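Local coordinates for fimbrium subunit Fim1C (Bacteroides vulgatus, PDB 4QB7), which probably forms part of the tip of fimbriae, the cell-surface filaments that mediate cell adhesion and biofilm formation, at residues 137-149 / 158-170. Numbering follows the deposited sequence.
Sequences MIDLVTDCHTAIQ and GTVQFKFSHVLTQ. With SO4 (sulfate ion), chain N; SO4 (sulfate ion), chain M.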
loop_
_atom_site.group_PDB
_atom_site.type_symbol
_atom_site.label_atom_id
_atom_site.label_comp_id
_atom_site.label_asym_id
_atom_site.label_seq_id
_atom_site.Cartn_x
_atom_site.Cartn_y
_atom_site.Cartn_z
HETATM N N MSE A 137 2.126 6.918 5.096
HETATM C CA MSE A 137 1.658 5.528 4.968
HETATM C C MSE A 137 2.799 4.648 4.518
HETATM O O MSE A 137 3.626 5.066 3.703
HETATM C CB MSE A 137 0.454 5.397 4.002
HETATM C CG MSE A 137 -0.715 6.313 4.354
HETATM SE SE MSE A 137 -2.182 6.132 3.154
HETATM C CE MSE A 137 -3.243 5.012 4.126
ATOM N N ILE A 138 2.869 3.454 5.096
ATOM C CA ILE A 138 3.911 2.485 4.826
ATOM C C ILE A 138 3.516 1.585 3.654
ATOM O O ILE A 138 2.395 1.079 3.605
ATOM C CB ILE A 138 4.149 1.675 6.130
ATOM C CG1 ILE A 138 4.588 2.566 7.335
ATOM C CG2 ILE A 138 5.044 0.457 5.919
ATOM C CD1 ILE A 138 5.769 3.488 7.134
ATOM N N ASP A 139 4.444 1.387 2.705
ATOM C CA ASP A 139 4.262 0.449 1.592
ATOM C C ASP A 139 4.900 -0.864 2.071
ATOM O O ASP A 139 6.095 -1.096 1.854
ATOM C CB ASP A 139 4.878 1.004 0.294
ATOM C CG ASP A 139 4.865 0.072 -0.906
ATOM O OD1 ASP A 139 4.105 -0.930 -0.875
ATOM O OD2 ASP A 139 5.621 0.346 -1.887
ATOM N N LEU A 140 4.110 -1.671 2.826
ATOM C CA LEU A 140 4.544 -2.928 3.419
ATOM C C LEU A 140 4.772 -3.968 2.346
ATOM O O LEU A 140 3.848 -4.318 1.609
ATOM C CB LEU A 140 3.528 -3.440 4.464
ATOM C CG LEU A 140 3.877 -4.768 5.173
ATOM C CD1 LEU A 140 5.061 -4.610 6.113
ATOM C CD2 LEU A 140 2.668 -5.352 5.875
ATOM N N VAL A 141 6.015 -4.469 2.271
ATOM C CA VAL A 141 6.397 -5.498 1.312
ATOM C C VAL A 141 6.838 -6.728 2.080
ATOM O O VAL A 141 7.374 -6.622 3.186
ATOM C CB VAL A 141 7.455 -5.046 0.257
ATOM C CG1 VAL A 141 6.943 -3.918 -0.610
ATOM C CG2 VAL A 141 8.786 -4.683 0.885
ATOM N N THR A 142 6.572 -7.905 1.535
ATOM C CA THR A 142 7.004 -9.135 2.199
ATOM C C THR A 142 7.558 -10.096 1.191
ATOM O O THR A 142 7.334 -9.962 -0.011
ATOM C CB THR A 142 5.900 -9.836 3.006
ATOM O OG1 THR A 142 5.032 -10.523 2.091
ATOM C CG2 THR A 142 5.146 -8.901 3.929
ATOM N N ASP A 143 8.250 -11.091 1.706
ATOM C CA ASP A 143 8.809 -12.158 0.928
ATOM C C ASP A 143 8.581 -13.479 1.652
ATOM O O ASP A 143 9.135 -13.698 2.724
ATOM C CB ASP A 143 10.298 -11.915 0.666
ATOM C CG ASP A 143 10.908 -12.939 -0.259
ATOM O OD1 ASP A 143 10.201 -13.906 -0.622
ATOM O OD2 ASP A 143 12.094 -12.798 -0.591
ATOM N N CYS A 144 7.751 -14.338 1.057
ATOM C CA CYS A 144 7.476 -15.685 1.535
ATOM C C CYS A 144 7.427 -16.663 0.336
ATOM O O CYS A 144 6.735 -17.682 0.386
ATOM C CB CYS A 144 6.214 -15.740 2.391
ATOM S SG CYS A 144 4.700 -15.232 1.543
ATOM N N HIS A 145 8.234 -16.378 -0.723
ATOM C CA HIS A 145 8.299 -17.246 -1.897
ATOM C C HIS A 145 9.152 -18.498 -1.552
ATOM O O HIS A 145 10.020 -18.457 -0.665
ATOM C CB HIS A 145 8.721 -16.499 -3.199
ATOM C CG HIS A 145 10.174 -16.176 -3.396
ATOM N ND1 HIS A 145 10.836 -15.256 -2.591
ATOM C CD2 HIS A 145 11.005 -16.536 -4.404
ATOM C CE1 HIS A 145 12.061 -15.147 -3.082
ATOM N NE2 HIS A 145 12.208 -15.883 -4.183
ATOM N N THR A 146 8.790 -19.635 -2.181
ATOM C CA THR A 146 9.329 -20.971 -1.922
ATOM C C THR A 146 10.808 -21.095 -2.292
ATOM O O THR A 146 11.506 -21.905 -1.695
ATOM C CB THR A 146 8.467 -22.045 -2.613
ATOM O OG1 THR A 146 8.583 -21.916 -4.027
ATOM C CG2 THR A 146 6.987 -21.944 -2.233
ATOM N N ALA A 147 11.298 -20.275 -3.230
ATOM C CA ALA A 147 12.694 -20.307 -3.655
ATOM C C ALA A 147 13.667 -19.812 -2.554
ATOM O O ALA A 147 14.866 -19.925 -2.748
ATOM C CB ALA A 147 12.875 -19.503 -4.925
ATOM N N ILE A 148 13.177 -19.308 -1.403
ATOM C CA ILE A 148 14.068 -18.931 -0.301
ATOM C C ILE A 148 13.795 -19.855 0.911
ATOM O O ILE A 148 14.286 -19.601 2.007
ATOM C CB ILE A 148 14.101 -17.434 0.063
ATOM C CG1 ILE A 148 12.718 -16.873 0.470
ATOM C CG2 ILE A 148 14.762 -16.647 -1.063
ATOM C CD1 ILE A 148 12.785 -15.593 1.302
ATOM N N GLN A 149 13.059 -20.956 0.676
ATOM C CA GLN A 149 12.780 -22.022 1.639
ATOM C C GLN A 149 13.649 -23.224 1.325
ATOM O O GLN A 149 13.987 -23.463 0.152
ATOM C CB GLN A 149 11.308 -22.429 1.615
ATOM C CG GLN A 149 10.393 -21.257 1.815
ATOM C CD GLN A 149 8.936 -21.624 1.820
ATOM O OE1 GLN A 149 8.541 -22.769 1.561
ATOM N NE2 GLN A 149 8.105 -20.631 2.101
ATOM N N GLY A 158 25.343 -19.818 -2.424
ATOM C CA GLY A 158 25.402 -19.323 -1.050
ATOM C C GLY A 158 24.676 -18.001 -0.811
ATOM O O GLY A 158 24.793 -17.422 0.275
ATOM N N THR A 159 23.933 -17.501 -1.813
ATOM C CA THR A 159 23.237 -16.220 -1.710
ATOM C C THR A 159 21.729 -16.407 -1.635
ATOM O O THR A 159 21.138 -17.117 -2.464
ATOM C CB THR A 159 23.607 -15.304 -2.897
ATOM O OG1 THR A 159 25.005 -15.084 -2.865
ATOM C CG2 THR A 159 22.901 -13.944 -2.861
ATOM N N VAL A 160 21.111 -15.709 -0.675
ATOM C CA VAL A 160 19.666 -15.716 -0.518
ATOM C C VAL A 160 19.142 -14.543 -1.331
ATOM O O VAL A 160 19.464 -13.394 -1.025
ATOM C CB VAL A 160 19.197 -15.694 0.973
ATOM C CG1 VAL A 160 17.698 -15.895 1.068
ATOM C CG2 VAL A 160 19.920 -16.763 1.788
ATOM N N GLN A 161 18.401 -14.824 -2.408
ATOM C CA GLN A 161 17.844 -13.742 -3.209
ATOM C C GLN A 161 16.394 -13.481 -2.809
ATOM O O GLN A 161 15.512 -14.301 -3.087
ATOM C CB GLN A 161 17.933 -14.012 -4.713
ATOM C CG GLN A 161 17.508 -12.761 -5.492
ATOM C CD GLN A 161 17.245 -12.964 -6.952
ATOM O OE1 GLN A 161 16.541 -13.892 -7.366
ATOM N NE2 GLN A 161 17.729 -12.030 -7.755
ATOM N N PHE A 162 16.149 -12.315 -2.197
ATOM C CA PHE A 162 14.823 -11.910 -1.789
ATOM C C PHE A 162 14.132 -11.232 -2.955
ATOM O O PHE A 162 14.773 -10.585 -3.773
ATOM C CB PHE A 162 14.881 -11.004 -0.552
ATOM C CG PHE A 162 15.512 -11.663 0.652
ATOM C CD1 PHE A 162 14.761 -12.483 1.491
ATOM C CD2 PHE A 162 16.864 -11.474 0.943
ATOM C CE1 PHE A 162 15.355 -13.126 2.585
ATOM C CE2 PHE A 162 17.459 -12.113 2.040
ATOM C CZ PHE A 162 16.703 -12.940 2.850
ATOM N N LYS A 163 12.826 -11.426 -3.040
ATOM C CA LYS A 163 11.904 -10.940 -4.059
ATOM C C LYS A 163 10.716 -10.432 -3.275
ATOM O O LYS A 163 9.977 -11.233 -2.713
ATOM C CB LYS A 163 11.545 -12.129 -4.975
ATOM C CG LYS A 163 11.334 -11.872 -6.456
ATOM C CD LYS A 163 11.974 -13.065 -7.175
ATOM C CE LYS A 163 11.449 -13.386 -8.555
ATOM N NZ LYS A 163 12.357 -14.355 -9.249
ATOM N N PHE A 164 10.611 -9.112 -3.106
ATOM C CA PHE A 164 9.566 -8.501 -2.302
ATOM C C PHE A 164 8.289 -8.247 -3.084
ATOM O O PHE A 164 8.336 -7.766 -4.218
ATOM C CB PHE A 164 10.076 -7.192 -1.707
ATOM C CG PHE A 164 11.095 -7.431 -0.621
ATOM C CD1 PHE A 164 10.700 -7.877 0.639
ATOM C CD2 PHE A 164 12.445 -7.190 -0.847
ATOM C CE1 PHE A 164 11.642 -8.095 1.645
ATOM C CE2 PHE A 164 13.391 -7.434 0.156
ATOM C CZ PHE A 164 12.981 -7.870 1.400
ATOM N N SER A 165 7.140 -8.566 -2.468
ATOM C CA SER A 165 5.827 -8.330 -3.074
ATOM C C SER A 165 5.057 -7.323 -2.259
ATOM O O SER A 165 5.200 -7.300 -1.042
ATOM C CB SER A 165 5.042 -9.633 -3.162
ATOM O OG SER A 165 5.416 -10.378 -4.307
ATOM N N HIS A 166 4.247 -6.487 -2.919
ATOM C CA HIS A 166 3.395 -5.487 -2.249
ATOM C C HIS A 166 2.132 -6.190 -1.758
ATOM O O HIS A 166 1.365 -6.742 -2.567
ATOM C CB HIS A 166 3.081 -4.329 -3.186
ATOM C CG HIS A 166 4.302 -3.576 -3.635
ATOM N ND1 HIS A 166 4.842 -2.549 -2.880
ATOM C CD2 HIS A 166 5.033 -3.711 -4.761
ATOM C CE1 HIS A 166 5.878 -2.097 -3.566
ATOM N NE2 HIS A 166 6.034 -2.766 -4.704
ATOM N N VAL A 167 1.979 -6.279 -0.426
ATOM C CA VAL A 167 0.893 -7.047 0.192
ATOM C C VAL A 167 -0.331 -6.178 0.533
ATOM O O VAL A 167 -1.346 -6.702 0.995
ATOM C CB VAL A 167 1.399 -7.837 1.413
ATOM C CG1 VAL A 167 2.492 -8.816 0.990
ATOM C CG2 VAL A 167 1.887 -6.913 2.532
ATOM N N LEU A 168 -0.246 -4.868 0.282
ATOM C CA LEU A 168 -1.345 -3.924 0.522
ATOM C C LEU A 168 -2.067 -3.612 -0.806
ATOM O O LEU A 168 -1.765 -4.226 -1.837
ATOM C CB LEU A 168 -0.776 -2.609 1.131
ATOM C CG LEU A 168 -0.064 -2.671 2.462
ATOM C CD1 LEU A 168 0.427 -1.316 2.854
ATOM C CD2 LEU A 168 -0.963 -3.216 3.547
ATOM N N THR A 169 -3.023 -2.670 -0.775
ATOM C CA THR A 169 -3.683 -2.184 -1.974
ATOM C C THR A 169 -3.217 -0.738 -2.186
ATOM O O THR A 169 -3.051 0.023 -1.214
ATOM C CB THR A 169 -5.208 -2.360 -1.933
ATOM O OG1 THR A 169 -5.708 -2.152 -3.246
ATOM C CG2 THR A 169 -5.902 -1.422 -0.987
ATOM N N GLN A 170 -2.948 -0.376 -3.433
ATOM C CA GLN A 170 -2.581 1.000 -3.735
ATOM C C GLN A 170 -3.723 1.756 -4.429
ATOM O O GLN A 170 -4.316 1.222 -5.371
ATOM C CB GLN A 170 -1.337 1.063 -4.616
ATOM C CG GLN A 170 -0.754 2.466 -4.641
ATOM C CD GLN A 170 0.314 2.651 -5.663
ATOM O OE1 GLN A 170 0.339 3.639 -6.383
ATOM N NE2 GLN A 170 1.251 1.746 -5.733
HETATM S S SO4 N . 6.759 -18.972 -5.297
HETATM O O1 SO4 N . 6.360 -17.668 -5.842
HETATM O O2 SO4 N . 6.259 -19.061 -3.925
HETATM O O3 SO4 N . 6.137 -20.043 -6.075
HETATM O O4 SO4 N . 8.245 -19.109 -5.376
HETATM S S SO4 M . 17.896 -12.195 -11.639
HETATM O O1 SO4 M . 18.131 -11.839 -13.043
HETATM O O2 SO4 M . 16.859 -13.232 -11.544
HETATM O O3 SO4 M . 19.136 -12.700 -11.048
HETATM O O4 SO4 M . 17.471 -10.993 -10.922
HETATM O O HOH W 1 2.218 -3.021 -0.140
HETATM O O HOH W 2 15.105 -16.104 -5.206
#
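Thr142 and Ser165 form the hydrogen-bonded pair of a short antiparallel ladder within the mixed sheet of this fimbrillin-like protein. Thr142 N donates to Ser165 O, and Ser165 N returns a bond to Thr142 O at 2.8 Å. Val141 and His166 make the adjoining non-hydrogen-bonded pair. Strand 141-143 also pairs with strand 90-97 in the same sheet.

Two aspartates bond across the contact. His166 ND1 donates to Asp139 OD1 at 2.7 Å. The bond uses the syn lone pair of OD1, with carboxylate and imidazole only 11° apart and so nearly coplanar. Water 1 donates to both Asp139 OD1 and Leu140 O and accepts from Leu168 N. The His166 ring also stacks with Trp347.

Asp143 has CG anti to the backbone N (chi1 -174°), which carries its carboxylate to the backbone at Lys163. Lys163 N meets OD2 at 2.9 Å from above the carboxylate plane. OD1 accepts from His145 N, closing an Asx turn, and from His145 ND1. An asparagine in its place would probably cost either the Lys163 N bond or, with its amide nitrogen turned to His145, the bond from His145 N and the hold on the imidazole.

Val141 CG2 lies 3.7 Å from Phe164 CD1, the two side chains crossing at about a right angle. Ile148 reaches Val160 through CG2 and Phe162 through CD1. Leu140 CD2 packs on Val167 CG2 at 3.8 Å. Phe40 meets the rings of both Phe162 and Phe164 edge-to-face.

The His145 ring makes a CH-pi contact with Lys163. Lys163 CB sits over one face, 4.0 Å from the centroid of the His145 ring, while Gln161 O lies at the ring edge, 3.6 Å from His145 CE1.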